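Local atomic coordinates of AlyGC (Glaciecola chathamensis, PDB entry 5GKD), a protein that cleaves alginate as a lyase of polysaccharide lyase family 6, probably by beta-elimination at an active site in its calcium-binding domain. Residues V604-S615 against G635-N646. Numbering follows the deposited sequence.
Sequences VEYLTIENSNVS and GPHVVMNNNIFN
The methyl CE of Met-640 plugs the notch between Leu-607 and Ile-609 on the inward face of two stacked parallel strands, 3.6 Å from Ile-609 CD1 and 3.7 Å from Leu-607 CD1. Met-640 is extended beyond CG, which lays it alongside Ile-609 but aslant to Leu-607; farther along the same face, Val-614 CB abuts the ring edge of Phe-645 at CD1. On the other face, the Tyr-606 ring is offset-stacked on His-637, planes 21° apart, with CE1 riding over the centre of the imidazole. Glu-605 O fixes the turn of that imidazole, taking His-637 ND1 in the ring plane at 2.9 Å and His-637 N from the opposite face of its carbonyl. Beyond the rings, Tyr-606 OH bonds Asp-258 and Arg-234, and His-637 NE2 bonds His-259, all in the N-terminal half of the chain. Strands 606-610 and 637-641, then 613-615 and 644-646, are equivalent pieces of successive coils of a right-handed parallel beta-helix, the pectate-lyase-like fold; at the bend between them Asn-643 pairs with Asn-673 of the next coil, ND2 to OD1, as in the asparagine ladders of this fold. With CG anti to the carbonyl carbon (chi1 -52°), Asn-643 fills the concave side of the turn: Asn-643 ND2 bonds Ile-609 O (2.9 Å) from above the carbonyl plane, and Asn-643 OD1 receives Ser-612 N at 3.0 Å. Ile-609 O is gripped by a second donor, Asn-641 N, while Ile-609 CG2 lies against Asn-643 OD1. A leucine in place of Asn-643 would probably leave Ser-612 N without this acceptor and Asn-673 OD1 without this donor in the bend. Outside it, Asn-641 ND2 meets Glu-610 OE2 on the anti side, tilted from the carboxylate plane, at 3.0 Å; Gln-578 of the preceding coil holds OE1.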
loop_
_atom_site.group_PDB
_atom_site.type_symbol
_atom_site.label_atom_id
_atom_site.label_comp_id
_atom_site.label_asym_id
_atom_site.label_seq_id
_atom_site.Cartn_x
_atom_site.Cartn_y
_atom_site.Cartn_z
ATOM N N VAL A 604 -2.097 7.515 -13.834
ATOM C CA VAL A 604 -3.142 7.801 -14.814
ATOM C C VAL A 604 -2.536 8.146 -16.174
ATOM O O VAL A 604 -1.615 8.962 -16.271
ATOM C CB VAL A 604 -4.067 8.940 -14.325
ATOM C CG1 VAL A 604 -3.271 10.225 -14.052
ATOM C CG2 VAL A 604 -5.188 9.202 -15.333
ATOM N N GLU A 605 -3.061 7.536 -17.238
ATOM C CA GLU A 605 -2.584 7.859 -18.574
ATOM C C GLU A 605 -3.253 9.122 -19.120
ATOM O O GLU A 605 -2.566 10.022 -19.603
ATOM C CB GLU A 605 -2.802 6.671 -19.521
ATOM C CG GLU A 605 -2.121 6.835 -20.883
ATOM C CD GLU A 605 -0.596 6.857 -20.822
ATOM O OE1 GLU A 605 -0.006 6.491 -19.785
ATOM O OE2 GLU A 605 0.024 7.239 -21.836
ATOM N N TYR A 606 -4.584 9.195 -19.060
ATOM C CA TYR A 606 -5.363 10.341 -19.529
ATOM C C TYR A 606 -6.297 10.804 -18.422
ATOM O O TYR A 606 -7.222 10.078 -18.056
ATOM C CB TYR A 606 -6.192 9.999 -20.765
ATOM C CG TYR A 606 -5.404 9.525 -21.941
ATOM C CD1 TYR A 606 -4.815 10.427 -22.832
ATOM C CD2 TYR A 606 -5.255 8.175 -22.176
ATOM C CE1 TYR A 606 -4.088 9.977 -23.934
ATOM C CE2 TYR A 606 -4.541 7.723 -23.253
ATOM C CZ TYR A 606 -3.955 8.620 -24.119
ATOM O OH TYR A 606 -3.260 8.117 -25.177
ATOM N N LEU A 607 -6.069 12.007 -17.913
ATOM C CA LEU A 607 -7.007 12.696 -17.036
ATOM C C LEU A 607 -7.696 13.790 -17.841
ATOM O O LEU A 607 -7.029 14.713 -18.320
ATOM C CB LEU A 607 -6.270 13.315 -15.850
ATOM C CG LEU A 607 -6.940 13.564 -14.510
ATOM C CD1 LEU A 607 -6.404 14.828 -13.894
ATOM C CD2 LEU A 607 -8.437 13.550 -14.552
ATOM N N THR A 608 -9.018 13.701 -17.977
ATOM C CA THR A 608 -9.786 14.685 -18.735
ATOM C C THR A 608 -10.952 15.203 -17.902
ATOM O O THR A 608 -11.743 14.409 -17.390
ATOM C CB THR A 608 -10.307 14.093 -20.052
ATOM O OG1 THR A 608 -9.208 13.765 -20.895
ATOM C CG2 THR A 608 -11.180 15.108 -20.785
ATOM N N ILE A 609 -11.056 16.527 -17.765
ATOM C CA ILE A 609 -12.177 17.185 -17.082
ATOM C C ILE A 609 -12.660 18.312 -17.981
ATOM O O ILE A 609 -11.934 19.288 -18.190
ATOM C CB ILE A 609 -11.793 17.740 -15.701
ATOM C CG1 ILE A 609 -11.354 16.634 -14.754
ATOM C CG2 ILE A 609 -12.957 18.471 -15.076
ATOM C CD1 ILE A 609 -10.941 17.161 -13.394
ATOM N N GLU A 610 -13.883 18.201 -18.497
ATOM C CA GLU A 610 -14.432 19.231 -19.371
ATOM C C GLU A 610 -15.864 19.586 -18.979
ATOM O O GLU A 610 -16.615 18.745 -18.485
ATOM C CB GLU A 610 -14.403 18.793 -20.844
ATOM C CG GLU A 610 -13.018 18.612 -21.414
ATOM C CD GLU A 610 -13.047 18.073 -22.833
ATOM O OE1 GLU A 610 -13.624 16.986 -23.045
ATOM O OE2 GLU A 610 -12.506 18.744 -23.739
ATOM N N ASN A 611 -16.230 20.850 -19.219
ATOM C CA ASN A 611 -17.612 21.327 -19.101
ATOM C C ASN A 611 -18.188 21.059 -17.720
ATOM O O ASN A 611 -19.365 20.739 -17.568
ATOM C CB ASN A 611 -18.506 20.703 -20.173
ATOM C CG ASN A 611 -18.049 21.034 -21.585
ATOM O OD1 ASN A 611 -17.672 22.176 -21.882
ATOM N ND2 ASN A 611 -18.073 20.032 -22.461
ATOM N N SER A 612 -17.354 21.179 -16.706
ATOM C CA SER A 612 -17.745 20.788 -15.368
ATOM C C SER A 612 -17.614 21.978 -14.438
ATOM O O SER A 612 -17.077 23.023 -14.802
ATOM C CB SER A 612 -16.899 19.603 -14.886
ATOM O OG SER A 612 -17.186 18.469 -15.681
ATOM N N ASN A 613 -18.113 21.805 -13.223
ATOM C CA ASN A 613 -18.188 22.895 -12.270
ATOM C C ASN A 613 -17.793 22.386 -10.893
ATOM O O ASN A 613 -18.338 21.392 -10.413
ATOM C CB ASN A 613 -19.604 23.488 -12.262
ATOM C CG ASN A 613 -19.663 24.816 -11.589
ATOM O OD1 ASN A 613 -19.467 24.910 -10.383
ATOM N ND2 ASN A 613 -19.918 25.866 -12.359
ATOM N N VAL A 614 -16.842 23.070 -10.271
ATOM C CA VAL A 614 -16.293 22.700 -8.976
ATOM C C VAL A 614 -16.306 23.935 -8.092
ATOM O O VAL A 614 -15.741 24.968 -8.469
ATOM C CB VAL A 614 -14.857 22.160 -9.097
ATOM C CG1 VAL A 614 -14.282 21.870 -7.715
ATOM C CG2 VAL A 614 -14.804 20.932 -9.998
ATOM N N SER A 615 -16.908 23.825 -6.906
ATOM C CA SER A 615 -17.048 24.976 -6.024
ATOM C C SER A 615 -16.866 24.579 -4.565
ATOM O O SER A 615 -17.447 23.591 -4.107
ATOM C CB SER A 615 -18.420 25.629 -6.217
ATOM O OG SER A 615 -18.491 26.842 -5.500
ATOM N N GLY A 635 2.578 9.346 -20.803
ATOM C CA GLY A 635 1.646 9.998 -19.922
ATOM C C GLY A 635 2.292 10.428 -18.631
ATOM O O GLY A 635 3.476 10.188 -18.416
ATOM N N PRO A 636 1.529 11.086 -17.759
ATOM C CA PRO A 636 0.129 11.494 -17.890
ATOM C C PRO A 636 -0.173 12.564 -18.943
ATOM O O PRO A 636 0.656 13.402 -19.250
ATOM C CB PRO A 636 -0.200 12.042 -16.502
ATOM C CG PRO A 636 0.771 11.385 -15.595
ATOM C CD PRO A 636 2.034 11.308 -16.393
ATOM N N HIS A 637 -1.375 12.496 -19.506
ATOM C CA HIS A 637 -1.956 13.577 -20.289
ATOM C C HIS A 637 -3.050 14.197 -19.432
ATOM O O HIS A 637 -3.970 13.493 -19.013
ATOM C CB HIS A 637 -2.572 13.084 -21.599
ATOM C CG HIS A 637 -1.695 12.203 -22.426
ATOM N ND1 HIS A 637 -1.373 10.914 -22.062
ATOM C CD2 HIS A 637 -1.129 12.405 -23.644
ATOM C CE1 HIS A 637 -0.618 10.373 -23.005
ATOM N NE2 HIS A 637 -0.460 11.254 -23.978
ATOM N N VAL A 638 -2.950 15.491 -19.163
ATOM C CA VAL A 638 -3.924 16.205 -18.342
ATOM C C VAL A 638 -4.578 17.277 -19.204
ATOM O O VAL A 638 -3.907 18.208 -19.662
ATOM C CB VAL A 638 -3.272 16.817 -17.094
ATOM C CG1 VAL A 638 -4.297 17.546 -16.272
ATOM C CG2 VAL A 638 -2.621 15.729 -16.278
ATOM N N VAL A 639 -5.877 17.138 -19.435
ATOM C CA VAL A 639 -6.617 17.982 -20.364
ATOM C C VAL A 639 -7.830 18.517 -19.623
ATOM O O VAL A 639 -8.677 17.735 -19.187
ATOM C CB VAL A 639 -7.054 17.212 -21.621
ATOM C CG1 VAL A 639 -7.999 18.061 -22.460
ATOM C CG2 VAL A 639 -5.856 16.777 -22.430
ATOM N N MET A 640 -7.909 19.840 -19.464
ATOM C CA MET A 640 -9.016 20.456 -18.741
ATOM C C MET A 640 -9.522 21.675 -19.497
ATOM O O MET A 640 -8.800 22.665 -19.633
ATOM C CB MET A 640 -8.604 20.832 -17.325
ATOM C CG MET A 640 -8.206 19.644 -16.502
ATOM S SD MET A 640 -8.178 19.965 -14.746
ATOM C CE MET A 640 -7.634 18.344 -14.147
ATOM N N ASN A 641 -10.773 21.611 -19.958
ATOM C CA ASN A 641 -11.346 22.624 -20.828
ATOM C C ASN A 641 -12.742 23.002 -20.368
ATOM O O ASN A 641 -13.548 22.137 -20.009
ATOM C CB ASN A 641 -11.443 22.152 -22.283
ATOM C CG ASN A 641 -10.127 21.700 -22.835
ATOM O OD1 ASN A 641 -9.081 22.282 -22.545
ATOM N ND2 ASN A 641 -10.162 20.645 -23.635
ATOM N N ASN A 642 -13.035 24.302 -20.431
ATOM C CA ASN A 642 -14.406 24.798 -20.352
ATOM C C ASN A 642 -15.030 24.524 -18.992
ATOM O O ASN A 642 -16.230 24.288 -18.891
ATOM C CB ASN A 642 -15.268 24.210 -21.476
ATOM C CG ASN A 642 -14.832 24.688 -22.846
ATOM O OD1 ASN A 642 -15.168 25.803 -23.223
ATOM N ND2 ASN A 642 -14.061 23.872 -23.589
ATOM N N ASN A 643 -14.223 24.561 -17.942
ATOM C CA ASN A 643 -14.702 24.349 -16.586
ATOM C C ASN A 643 -14.786 25.678 -15.850
ATOM O O ASN A 643 -14.122 26.651 -16.197
ATOM C CB ASN A 643 -13.784 23.399 -15.795
ATOM C CG ASN A 643 -13.515 22.094 -16.511
ATOM O OD1 ASN A 643 -14.371 21.210 -16.584
ATOM N ND2 ASN A 643 -12.321 21.967 -17.042
ATOM N N ILE A 644 -15.579 25.685 -14.791
ATOM C CA ILE A 644 -15.648 26.795 -13.861
ATOM C C ILE A 644 -15.246 26.267 -12.500
ATOM O O ILE A 644 -15.888 25.352 -11.972
ATOM C CB ILE A 644 -17.048 27.429 -13.817
ATOM C CG1 ILE A 644 -17.393 28.054 -15.169
ATOM C CG2 ILE A 644 -17.137 28.469 -12.708
ATOM C CD1 ILE A 644 -18.006 27.081 -16.153
ATOM N N PHE A 645 -14.190 26.834 -11.935
ATOM C CA PHE A 645 -13.685 26.451 -10.626
ATOM C C PHE A 645 -13.830 27.645 -9.689
ATOM O O PHE A 645 -13.249 28.703 -9.948
ATOM C CB PHE A 645 -12.212 26.014 -10.701
ATOM C CG PHE A 645 -11.899 24.973 -11.771
ATOM C CD1 PHE A 645 -12.395 23.675 -11.685
ATOM C CD2 PHE A 645 -11.032 25.274 -12.811
ATOM C CE1 PHE A 645 -12.072 22.713 -12.643
ATOM C CE2 PHE A 645 -10.706 24.319 -13.780
ATOM C CZ PHE A 645 -11.227 23.032 -13.688
ATOM N N ASN A 646 -14.591 27.481 -8.599
ATOM C CA ASN A 646 -14.782 28.540 -7.608
ATOM C C ASN A 646 -14.264 28.115 -6.243
ATOM O O ASN A 646 -14.590 27.024 -5.764
ATOM C CB ASN A 646 -16.259 28.943 -7.450
ATOM C CG ASN A 646 -16.932 29.276 -8.765
ATOM O OD1 ASN A 646 -16.734 30.361 -9.321
ATOM N ND2 ASN A 646 -17.776 28.363 -9.246
HETATM O O HOH W 1 -6.287 13.423 -21.097
#